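Local coordinates for protein 2-aminomuconic 6-semialdehyde dehydrogenase (Pseudomonas sp., PDB 7BZV) that oxidises 2-aminomuconate 6-semialdehyde with NAD+ in the meta-cleavage breakdown of 2-aminophenol, as a tetrameric member of the aldehyde dehydrogenase family, at residues A73-M76 and E77-Q80; G106-N109 and F110-A114; P399-S402 and E403-I407; I440-V443 and N444-L448; D363-N367 and G368-E372. One frame throughout, in Å; residues are numbered along the deposited sequence.

All five contacts are local, each joining neighbouring turns or the two sides of a bend. Contacts 1 and 2 lie on helices 62-78 and 95-119 and are the one pair that touch: Arg111 of contact 2 bridges to Glu77 of contact 1, and Met76 packs on Phe110. Contact 2 is the more buried and mainly apolar, while contact 1 carries its ion pair on a partly exposed flank. Contacts 3 and 4 reach the same seven-stranded sheet, their centres about 19 Å apart; contact 3 is a partly buried helix cap rich in carboxylates, contact 4 a buried aromatic turn at a subunit interface. Contact 5, a partly buried loop, relies on a charged turn beside a tryptophan.

Contact 1 of 5, residues A73-M76 and E77-Q80; sequences ANEM and ERRQ
Glu75 and Arg78 lie side by side and point the same way, joined by a two-pronged salt bridge one helical turn apart. Arg78 NE donates to Glu75 OE1 at 2.8 Å, and its NH2 reaches Glu75 OE2 at 3.1 Å, so each carboxylate oxygen has its own N-H. Both oxygens are met on the syn side, and both lie close to the guanidinium plane although the two flat groups are turned 37° against each other. This double grip limits rotation of the carboxylate. Glu75 reaches it by a bend at chi2 (65°), after a first torsion that carries CG anti to the backbone N. Next to the pair, Arg79 CD lies 3.5 Å from Glu75 OE2, an aliphatic contact; the charged end of Arg79 turns instead to Asp82 and Glu191. Arg79 CG also rests over one face of the Arg78 guanidinium, toward its rim.

The backbone sets this spacing: Arg78 N bonds to Asn74 O at 2.9 Å, and Arg79 N bonds to Glu75 O at 3.0 Å. Long, flexible Glu and Arg suit the partly exposed flank, whereas the buried side carries Ala73, small enough for close helix packing, and Met76, a pliable apolar chain against Ile107 and Phe110. The whole is an i to i+3 salt bridge in the last turn of an amphipathic helix, 62-78, where Arg79 leaves helical geometry.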
# COMPACT_ATOMS: atom_id res chain seq x y z
N ALA B 73 27.50 1.03 -3.93
CA ALA B 73 27.28 1.83 -5.13
C ALA B 73 28.30 2.95 -5.25
O ALA B 73 28.78 3.24 -6.35
CB ALA B 73 25.86 2.40 -5.13
N ASN B 74 28.62 3.63 -4.15
CA ASN B 74 29.60 4.72 -4.22
C ASN B 74 30.96 4.20 -4.66
O ASN B 74 31.65 4.85 -5.45
CB ASN B 74 29.73 5.41 -2.86
CG ASN B 74 28.52 6.31 -2.52
OD1 ASN B 74 27.71 6.68 -3.37
ND2 ASN B 74 28.38 6.62 -1.24
N GLU B 75 31.38 3.03 -4.16
CA GLU B 75 32.67 2.48 -4.57
C GLU B 75 32.64 2.04 -6.02
O GLU B 75 33.61 2.26 -6.75
CB GLU B 75 33.06 1.34 -3.64
CG GLU B 75 34.32 0.59 -4.05
CD GLU B 75 35.59 1.44 -3.99
OE1 GLU B 75 35.52 2.67 -3.76
OE2 GLU B 75 36.67 0.87 -4.20
N MET B 76 31.54 1.44 -6.48
CA MET B 76 31.40 1.15 -7.91
C MET B 76 31.54 2.41 -8.74
O MET B 76 32.17 2.40 -9.81
CB MET B 76 30.05 0.49 -8.21
CG MET B 76 29.92 -0.92 -7.63
SD MET B 76 28.27 -1.58 -7.92
CE MET B 76 28.26 -1.80 -9.71
N GLU B 77 30.90 3.50 -8.32
CA GLU B 77 31.00 4.74 -9.08
C GLU B 77 32.44 5.24 -9.11
O GLU B 77 32.93 5.67 -10.16
CB GLU B 77 30.08 5.78 -8.48
CG GLU B 77 29.77 6.96 -9.37
CD GLU B 77 28.47 7.60 -8.94
OE1 GLU B 77 28.47 8.14 -7.81
OE2 GLU B 77 27.46 7.52 -9.68
N ARG B 78 33.13 5.20 -7.97
CA ARG B 78 34.52 5.62 -7.93
C ARG B 78 35.37 4.80 -8.89
O ARG B 78 36.34 5.32 -9.45
CB ARG B 78 35.08 5.49 -6.52
CG ARG B 78 36.46 6.10 -6.34
CD ARG B 78 37.07 5.73 -5.00
NE ARG B 78 37.53 4.34 -4.89
CZ ARG B 78 38.64 3.86 -5.44
NH1 ARG B 78 39.43 4.65 -6.17
NH2 ARG B 78 38.97 2.59 -5.27
N ARG B 79 35.03 3.52 -9.09
CA ARG B 79 35.80 2.64 -9.95
C ARG B 79 35.11 2.38 -11.28
O ARG B 79 35.32 1.34 -11.90
CB ARG B 79 36.09 1.33 -9.23
CG ARG B 79 36.88 1.51 -7.96
CD ARG B 79 37.42 0.19 -7.51
NE ARG B 79 38.19 -0.45 -8.57
CZ ARG B 79 38.53 -1.73 -8.58
NH1 ARG B 79 38.16 -2.52 -7.58
NH2 ARG B 79 39.23 -2.21 -9.59
N GLN B 80 34.32 3.34 -11.74
CA GLN B 80 33.44 3.05 -12.87
C GLN B 80 34.20 2.87 -14.18
O GLN B 80 33.71 2.16 -15.06
CB GLN B 80 32.38 4.14 -13.02
CG GLN B 80 32.77 5.41 -13.74
CD GLN B 80 31.62 6.42 -13.72
OE1 GLN B 80 30.45 6.04 -13.56
NE2 GLN B 80 31.94 7.70 -13.88

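Contact 2 of 5, residues G106-N109 and F110-A114; sequences GIAN and FRNFA
Ile107 lays its CG2 methyl over one face of the Arg111 guanidinium, 3.8 Å from NH1 and displaced toward the rim of the flat group. The two side chains run alongside each other in an i to i+4 pairing on helix 95-119. Arg111 is extended from CG to NE, and this length lays the guanidinium along Ile107 and brings NH2 to Glu77 and Asn74 on helix 62-78. Its guanidinium thus offers a face to branched, apolar Ile107 and an N-H edge to an acid, while the stem packs on Ala73.

Phe110, one turn on from Gly106, turns its ring into the crevice between helices 62-78 and 156-169, against Leu69 and Ala165. Its CD2 lies 3.9 Å from Gly106 O, and the glycine, having no side chain, adds no bulk beside the neighbouring helix. Asn109 faces helix 156-169, where its ND2 bonds to Thr161, giving a buried amide a polar mate.

The helical hydrogen bonds are uneven. Asn112 N bonds to Ala108 O at 2.7 Å and nearly straight, at 170°, whereas Arg111 N reaches Ile107 O only weakly. With its CG beside the backbone N (chi1 -68°), Asn112 brings that atom within 3.2 Å of Ala108 O.

Phe113 brings the edge of its ring to the helix backbone: CD2 stands 3.3 Å from Asn109 O, near the ring plane, while Phe113 N bonds to that same oxygen.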
# COMPACT_ATOMS: atom_id res chain seq x y z
N GLY B 106 23.83 -0.70 -13.65
CA GLY B 106 24.39 -1.62 -12.68
C GLY B 106 24.60 -0.98 -11.32
O GLY B 106 24.39 -1.61 -10.28
N ILE B 107 25.05 0.27 -11.32
CA ILE B 107 25.24 1.00 -10.07
C ILE B 107 23.90 1.37 -9.46
O ILE B 107 23.70 1.28 -8.24
CB ILE B 107 26.08 2.26 -10.33
CG1 ILE B 107 27.54 1.90 -10.61
CG2 ILE B 107 25.98 3.25 -9.17
CD1 ILE B 107 28.30 3.07 -11.35
N ALA B 108 22.96 1.80 -10.31
CA ALA B 108 21.66 2.27 -9.83
C ALA B 108 20.88 1.16 -9.16
O ALA B 108 20.03 1.45 -8.29
CB ALA B 108 20.83 2.83 -10.98
N ASN B 109 21.09 -0.09 -9.56
CA ASN B 109 20.40 -1.17 -8.86
C ASN B 109 20.64 -1.11 -7.37
O ASN B 109 19.72 -1.32 -6.56
CB ASN B 109 20.83 -2.54 -9.41
CG ASN B 109 20.18 -2.84 -10.75
OD1 ASN B 109 19.10 -2.35 -11.03
ND2 ASN B 109 20.85 -3.61 -11.59
N PHE B 110 21.88 -0.86 -6.96
CA PHE B 110 22.14 -0.83 -5.53
C PHE B 110 21.49 0.38 -4.87
O PHE B 110 20.96 0.27 -3.76
CB PHE B 110 23.63 -0.83 -5.31
CG PHE B 110 24.25 -2.18 -5.41
CD1 PHE B 110 24.10 -3.10 -4.39
CD2 PHE B 110 25.01 -2.53 -6.51
CE1 PHE B 110 24.69 -4.35 -4.46
CE2 PHE B 110 25.63 -3.77 -6.59
CZ PHE B 110 25.47 -4.68 -5.56
N ARG B 111 21.50 1.54 -5.53
CA ARG B 111 20.87 2.72 -4.94
C ARG B 111 19.36 2.57 -4.88
O ARG B 111 18.72 2.98 -3.89
CB ARG B 111 21.24 3.98 -5.72
CG ARG B 111 22.68 4.33 -5.54
CD ARG B 111 23.15 5.61 -6.24
NE ARG B 111 24.53 5.85 -5.84
CZ ARG B 111 25.48 6.36 -6.64
NH1 ARG B 111 25.21 6.71 -7.89
NH2 ARG B 111 26.70 6.53 -6.17
N ASN B 112 18.75 2.05 -5.94
CA ASN B 112 17.30 1.90 -5.95
C ASN B 112 16.82 0.96 -4.83
O ASN B 112 15.80 1.21 -4.20
CB ASN B 112 16.83 1.38 -7.30
CG ASN B 112 17.01 2.40 -8.47
OD1 ASN B 112 16.71 2.09 -9.63
ND2 ASN B 112 17.51 3.59 -8.17
N PHE B 113 17.45 -0.20 -4.70
CA PHE B 113 17.02 -1.11 -3.64
C PHE B 113 17.38 -0.59 -2.26
O PHE B 113 16.72 -0.95 -1.28
CB PHE B 113 17.55 -2.54 -3.89
CG PHE B 113 16.75 -3.26 -4.92
CD1 PHE B 113 15.44 -3.60 -4.65
CD2 PHE B 113 17.24 -3.45 -6.20
CE1 PHE B 113 14.64 -4.18 -5.61
CE2 PHE B 113 16.44 -4.03 -7.19
CZ PHE B 113 15.14 -4.39 -6.88
N ALA B 114 18.42 0.24 -2.14
CA ALA B 114 18.62 0.89 -0.85
C ALA B 114 17.40 1.75 -0.47
O ALA B 114 16.94 1.71 0.68
CB ALA B 114 19.89 1.73 -0.90

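Contact 3 of 5, residues P399-S402 and E403-I407; sequences PFDS and ESEVI
Phe400 and Val406 meet at an angle, with the valine laid over one face of the ring. Val406 CG2 sits 3.8 Å from the ring centroid and 15° off its normal, a CH-pi contact, while Val406 CB approaches Phe400 CD1 to 3.6 Å. Phe400 reaches this pose with CG between the backbone N and carbonyl carbon (chi1 75°), and the flat ring suits a compact, branched valine.

Glu405 turns back from the first turn of the helix to the chain before it. Its OE1 accepts from Asp401 N at 2.8 Å and Ser402 N at 3.1 Å, one on the syn and one on the anti side but both from the same face of the carboxylate. Ser402 OG returns the favour by accepting from Glu405 N at 3.1 Å. These reciprocal bonds make a capping box: serine is short enough to meet a helix-start N-H, and glutamate long enough to reach back. One water donates to both Asp401 OD2 and Glu405 OE2, which probably eases the approach of the two acids; Arg297 and Arg409 are likely to offset their charge. Replacing Glu405 with an alanine would probably leave the amides of Asp401 and Ser402 without their shared acceptor and let the bend before the helix move more freely.

The cap lies where strand 394-400 gives way to helix 403-411. Phe400 and Val406 also pack on Tyr294 of strand 290-296, while Glu403 reaches Arg431 on helix 426-435.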
# COMPACT_ATOMS: atom_id res chain seq x y z
N PRO B 399 3.38 -6.98 -42.56
CA PRO B 399 2.25 -6.05 -42.42
C PRO B 399 1.09 -6.67 -41.66
O PRO B 399 0.90 -7.89 -41.62
CB PRO B 399 1.84 -5.78 -43.88
CG PRO B 399 2.19 -7.07 -44.60
CD PRO B 399 3.43 -7.62 -43.89
N PHE B 400 0.28 -5.79 -41.07
CA PHE B 400 -1.00 -6.16 -40.49
C PHE B 400 -2.05 -5.12 -40.86
O PHE B 400 -1.73 -4.00 -41.28
CB PHE B 400 -0.95 -6.31 -38.95
CG PHE B 400 -0.88 -5.02 -38.19
CD1 PHE B 400 -2.02 -4.38 -37.77
CD2 PHE B 400 0.34 -4.48 -37.86
CE1 PHE B 400 -1.95 -3.19 -37.02
CE2 PHE B 400 0.41 -3.33 -37.16
CZ PHE B 400 -0.73 -2.68 -36.72
N ASP B 401 -3.33 -5.52 -40.73
CA ASP B 401 -4.43 -4.65 -41.12
C ASP B 401 -5.31 -4.22 -39.96
O ASP B 401 -5.78 -3.09 -39.96
CB ASP B 401 -5.29 -5.33 -42.19
CG ASP B 401 -4.50 -5.55 -43.47
OD1 ASP B 401 -4.11 -4.55 -44.07
OD2 ASP B 401 -4.20 -6.71 -43.82
N SER B 402 -5.50 -5.04 -38.94
CA SER B 402 -6.41 -4.65 -37.88
C SER B 402 -5.82 -4.90 -36.50
O SER B 402 -4.90 -5.69 -36.30
CB SER B 402 -7.75 -5.38 -38.05
OG SER B 402 -7.67 -6.64 -37.44
N GLU B 403 -6.38 -4.15 -35.56
CA GLU B 403 -5.98 -4.22 -34.16
C GLU B 403 -6.25 -5.60 -33.58
O GLU B 403 -5.38 -6.17 -32.92
CB GLU B 403 -6.73 -3.13 -33.39
CG GLU B 403 -6.46 -3.09 -31.90
CD GLU B 403 -7.15 -1.91 -31.19
OE1 GLU B 403 -7.11 -0.77 -31.70
OE2 GLU B 403 -7.71 -2.15 -30.10
N SER B 404 -7.44 -6.16 -33.80
CA SER B 404 -7.72 -7.51 -33.31
C SER B 404 -6.74 -8.51 -33.89
O SER B 404 -6.22 -9.39 -33.18
CB SER B 404 -9.16 -7.90 -33.67
OG SER B 404 -10.07 -7.04 -33.05
N GLU B 405 -6.47 -8.39 -35.18
CA GLU B 405 -5.51 -9.26 -35.84
C GLU B 405 -4.14 -9.16 -35.20
O GLU B 405 -3.48 -10.17 -34.94
CB GLU B 405 -5.41 -8.89 -37.34
CG GLU B 405 -4.35 -9.64 -38.13
CD GLU B 405 -3.87 -8.86 -39.37
OE1 GLU B 405 -4.51 -7.86 -39.77
OE2 GLU B 405 -2.86 -9.27 -39.95
N VAL B 406 -3.67 -7.94 -34.94
CA VAL B 406 -2.27 -7.84 -34.55
C VAL B 406 -2.10 -8.27 -33.10
O VAL B 406 -1.05 -8.82 -32.73
CB VAL B 406 -1.70 -6.43 -34.83
CG1 VAL B 406 -2.22 -5.43 -33.85
CG2 VAL B 406 -0.17 -6.48 -34.81
N ILE B 407 -3.12 -8.09 -32.25
CA ILE B 407 -3.03 -8.61 -30.88
C ILE B 407 -2.88 -10.13 -30.92
O ILE B 407 -2.00 -10.71 -30.26
CB ILE B 407 -4.26 -8.16 -30.06
CG1 ILE B 407 -4.21 -6.65 -29.84
CG2 ILE B 407 -4.35 -8.92 -28.74
CD1 ILE B 407 -5.52 -6.01 -29.53
O HOH W 1 -3.19 -8.83 -42.57
O HOH W 2 -7.07 -8.13 -40.19

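Contact 4 of 5, residues I440-V443 and N444-L448; sequences ISWV and NTWFL
Trp442 leaves its strand through CB, which lies 3.3 Å from Thr445 O, and with CG anti to the carbonyl carbon (chi1 -76°) the indole runs beneath the chain that bends back over it. Its CD1 meets the CG2 methyl of Thr445 at 3.7 Å, and the CA of Trp446 makes a CH-pi contact over the five-membered ring. At the ring edge NE1 donates to Leu448 O at 2.9 Å, nearly in the indole plane and with a fairly straight angle of 161°, satisfying a buried N-H. Farther out, CE2 and CZ2 lie under Phe447 N, which stands 3.1 Å above the ring plane. At the far rim CZ3 touches Trp446 CD1 at 3.6 Å, the two indoles set obliquely with planes 66° apart. Ile440 CG1 packs on the opposite face. A wide aromatic with one polar N-H suits this place. With an alanine at Trp442, the carbonyl of Leu448 would probably lose its donor and a gap would open beneath residues 445-447.

Strand 440-443 ends the seven-stranded sheet within the chain, but a parallel strand of a neighbouring subunit continues it. The arrangement is an edge strand and the turn after it, packed round a tryptophan, at a sheet continued between subunits, in keeping with the tetrameric build of this aldehyde dehydrogenase.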
# COMPACT_ATOMS: atom_id res chain seq x y z
N ILE B 440 6.31 -6.94 -19.60
CA ILE B 440 6.49 -5.50 -19.73
C ILE B 440 6.06 -5.07 -21.12
O ILE B 440 6.54 -5.61 -22.12
CB ILE B 440 7.93 -5.07 -19.43
CG1 ILE B 440 8.12 -3.58 -19.69
CG2 ILE B 440 8.94 -5.83 -20.28
CD1 ILE B 440 7.58 -2.71 -18.71
N SER B 441 5.14 -4.12 -21.19
CA SER B 441 4.51 -3.70 -22.43
C SER B 441 4.73 -2.19 -22.54
O SER B 441 4.08 -1.42 -21.86
CB SER B 441 3.04 -4.08 -22.42
OG SER B 441 2.45 -4.03 -23.71
N TRP B 442 5.66 -1.79 -23.41
CA TRP B 442 6.05 -0.39 -23.55
C TRP B 442 5.22 0.27 -24.63
O TRP B 442 4.94 -0.32 -25.67
CB TRP B 442 7.54 -0.28 -23.94
CG TRP B 442 8.48 -0.52 -22.85
CD1 TRP B 442 8.67 0.24 -21.75
CD2 TRP B 442 9.43 -1.60 -22.76
NE1 TRP B 442 9.67 -0.28 -20.98
CE2 TRP B 442 10.14 -1.43 -21.57
CE3 TRP B 442 9.73 -2.68 -23.58
CZ2 TRP B 442 11.12 -2.33 -21.15
CZ3 TRP B 442 10.73 -3.55 -23.19
CH2 TRP B 442 11.40 -3.38 -21.98
N VAL B 443 4.89 1.54 -24.41
CA VAL B 443 4.19 2.34 -25.40
C VAL B 443 5.03 3.57 -25.74
O VAL B 443 5.35 4.37 -24.86
CB VAL B 443 2.80 2.77 -24.94
CG1 VAL B 443 2.19 3.63 -26.06
CG2 VAL B 443 1.88 1.58 -24.61
N ASN B 444 5.39 3.70 -27.03
CA ASN B 444 6.18 4.81 -27.56
C ASN B 444 7.53 4.93 -26.88
O ASN B 444 8.05 6.02 -26.71
CB ASN B 444 5.41 6.12 -27.47
CG ASN B 444 4.20 6.13 -28.40
OD1 ASN B 444 4.12 5.36 -29.36
ND2 ASN B 444 3.23 6.96 -28.07
N THR B 445 8.09 3.78 -26.49
CA THR B 445 9.45 3.67 -25.96
C THR B 445 9.79 2.18 -25.95
O THR B 445 8.99 1.34 -26.37
CB THR B 445 9.51 4.32 -24.57
OG1 THR B 445 10.86 4.38 -24.13
CG2 THR B 445 8.73 3.51 -23.56
N TRP B 446 10.98 1.87 -25.47
CA TRP B 446 11.48 0.50 -25.39
C TRP B 446 12.62 0.51 -24.37
O TRP B 446 13.41 1.45 -24.34
CB TRP B 446 11.94 -0.02 -26.77
CG TRP B 446 12.59 -1.35 -26.62
CD1 TRP B 446 11.97 -2.56 -26.46
CD2 TRP B 446 14.00 -1.61 -26.54
NE1 TRP B 446 12.91 -3.55 -26.31
CE2 TRP B 446 14.16 -2.99 -26.35
CE3 TRP B 446 15.15 -0.80 -26.64
CZ2 TRP B 446 15.43 -3.59 -26.22
CZ3 TRP B 446 16.43 -1.41 -26.53
CH2 TRP B 446 16.54 -2.79 -26.29
N PHE B 447 12.64 -0.50 -23.49
CA PHE B 447 13.74 -0.71 -22.53
C PHE B 447 13.88 0.47 -21.56
O PHE B 447 14.98 0.88 -21.21
CB PHE B 447 15.05 -0.97 -23.29
CG PHE B 447 16.17 -1.59 -22.45
CD1 PHE B 447 15.89 -2.46 -21.41
CD2 PHE B 447 17.50 -1.35 -22.77
CE1 PHE B 447 16.90 -3.06 -20.71
CE2 PHE B 447 18.53 -1.95 -22.08
CZ PHE B 447 18.23 -2.80 -21.02
N LEU B 448 12.75 1.01 -21.10
CA LEU B 448 12.70 1.94 -19.96
C LEU B 448 12.32 1.16 -18.70
O LEU B 448 11.22 0.56 -18.63
CB LEU B 448 11.67 3.03 -20.26
CG LEU B 448 11.89 4.49 -20.60
CD1 LEU B 448 10.48 5.18 -20.55
CD2 LEU B 448 12.85 5.08 -19.62

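Contact 5 of 5, residues D363-N367 and G368-E372; sequences DERDN and GAWVE
Arg365 O is approached at once by a backbone amide and an indole, yet bonds to only one of them within this turn. Gly368 N donates to it at 2.9 Å, coming from well above the carbonyl plane, 65° out of it, and so not along a lone pair. Trp370 CD1 comes within 3.1 Å of the same oxygen; NE1 is nearby, but its hydrogen bond goes to Ile26 O. Gly368 suits the tight bend because a CB here would lie very close to Arg365 O.

The side chain of Arg365 meets the indole obliquely, its guanidinium and the ring planes 73° apart. Arg365 CD lies 3.9 Å from Trp370 CZ2 and Arg365 CB near Trp370 NE1, so the aliphatic part packs while the charged end bends away at chi3 (-86°). That end grips Asp363 side-on. Arg365 NH2 meets Asp363 OD2 at 2.9 Å. Arg365 NE bonds to Asp363 OD1 at 3.1 Å, and also to the other carboxylate oxygen. Asp363 OD1 accepts from Arg365 N at 2.9 Å as well, closing an Asx turn that starts the short 3-10 segment 364-367; aspartate is short enough to serve both backbone and guanidinium.

Outside the turn, Arg365 NH1 pairs with Asp317 and its guanidinium makes a cation-pi contact with Trp318, while Trp370 meets Phe361 edge-to-face. The ion pairs with Asp363 and Asp317 probably offset the cost of burying the arginine's charge.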
# COMPACT_ATOMS: atom_id res chain seq x y z
N ASP B 363 41.22 -6.46 -40.88
CA ASP B 363 42.22 -6.46 -39.82
C ASP B 363 41.87 -7.57 -38.84
O ASP B 363 41.11 -8.49 -39.16
CB ASP B 363 42.31 -5.06 -39.19
CG ASP B 363 40.95 -4.53 -38.70
OD1 ASP B 363 40.15 -5.31 -38.14
OD2 ASP B 363 40.70 -3.32 -38.85
N GLU B 364 42.47 -7.51 -37.65
CA GLU B 364 42.29 -8.54 -36.63
C GLU B 364 40.82 -8.71 -36.22
O GLU B 364 40.43 -9.77 -35.74
CB GLU B 364 43.15 -8.18 -35.41
CG GLU B 364 42.75 -6.87 -34.71
CD GLU B 364 43.54 -5.65 -35.18
OE1 GLU B 364 43.76 -4.73 -34.37
OE2 GLU B 364 43.92 -5.60 -36.37
N ARG B 365 40.00 -7.68 -36.42
CA ARG B 365 38.59 -7.78 -36.06
C ARG B 365 37.93 -8.93 -36.80
O ARG B 365 36.89 -9.41 -36.35
CB ARG B 365 37.85 -6.48 -36.39
CG ARG B 365 38.13 -5.35 -35.42
CD ARG B 365 37.41 -4.07 -35.84
NE ARG B 365 38.17 -3.28 -36.81
CZ ARG B 365 37.72 -2.16 -37.36
NH1 ARG B 365 36.52 -1.70 -37.02
NH2 ARG B 365 38.48 -1.49 -38.22
N ASP B 366 38.50 -9.38 -37.91
CA ASP B 366 37.87 -10.46 -38.65
C ASP B 366 38.03 -11.81 -37.97
O ASP B 366 37.34 -12.76 -38.36
CB ASP B 366 38.43 -10.50 -40.08
CG ASP B 366 38.06 -9.25 -40.88
OD1 ASP B 366 36.88 -8.83 -40.83
OD2 ASP B 366 38.95 -8.68 -41.57
N ASN B 367 38.91 -11.93 -36.97
CA ASN B 367 38.91 -13.12 -36.12
C ASN B 367 37.97 -12.97 -34.94
O ASN B 367 37.89 -13.88 -34.11
CB ASN B 367 40.32 -13.43 -35.62
CG ASN B 367 41.31 -13.65 -36.76
OD1 ASN B 367 40.99 -14.29 -37.77
ND2 ASN B 367 42.51 -13.14 -36.59
N GLY B 368 37.29 -11.83 -34.83
CA GLY B 368 36.27 -11.64 -33.82
C GLY B 368 34.94 -12.21 -34.29
O GLY B 368 34.83 -12.88 -35.32
N ALA B 369 33.89 -11.91 -33.52
CA ALA B 369 32.61 -12.57 -33.73
C ALA B 369 31.54 -11.60 -34.23
O ALA B 369 30.49 -11.45 -33.59
CB ALA B 369 32.15 -13.25 -32.44
N TRP B 370 31.79 -10.97 -35.37
CA TRP B 370 30.89 -9.93 -35.84
C TRP B 370 29.79 -10.47 -36.75
O TRP B 370 29.95 -11.49 -37.42
CB TRP B 370 31.67 -8.85 -36.59
CG TRP B 370 32.75 -8.17 -35.81
CD1 TRP B 370 33.98 -8.67 -35.50
CD2 TRP B 370 32.71 -6.85 -35.26
NE1 TRP B 370 34.70 -7.76 -34.77
CE2 TRP B 370 33.94 -6.63 -34.61
CE3 TRP B 370 31.74 -5.84 -35.25
CZ2 TRP B 370 34.24 -5.43 -33.97
CZ3 TRP B 370 32.04 -4.65 -34.61
CH2 TRP B 370 33.28 -4.45 -33.98
N VAL B 371 28.67 -9.74 -36.79
CA VAL B 371 27.57 -10.02 -37.71
C VAL B 371 26.87 -8.70 -38.07
O VAL B 371 26.87 -7.75 -37.29
CB VAL B 371 26.58 -11.02 -37.07
CG1 VAL B 371 25.90 -10.39 -35.85
CG2 VAL B 371 25.59 -11.48 -38.08
N GLU B 372 26.25 -8.67 -39.24
CA GLU B 372 25.55 -7.48 -39.72
C GLU B 372 24.15 -7.35 -39.09
O GLU B 372 23.42 -8.34 -38.97
CB GLU B 372 25.40 -7.52 -41.23
CG GLU B 372 26.71 -7.44 -41.98
CD GLU B 372 26.49 -7.55 -43.46
OE1 GLU B 372 25.60 -8.32 -43.87
OE2 GLU B 372 27.22 -6.87 -44.21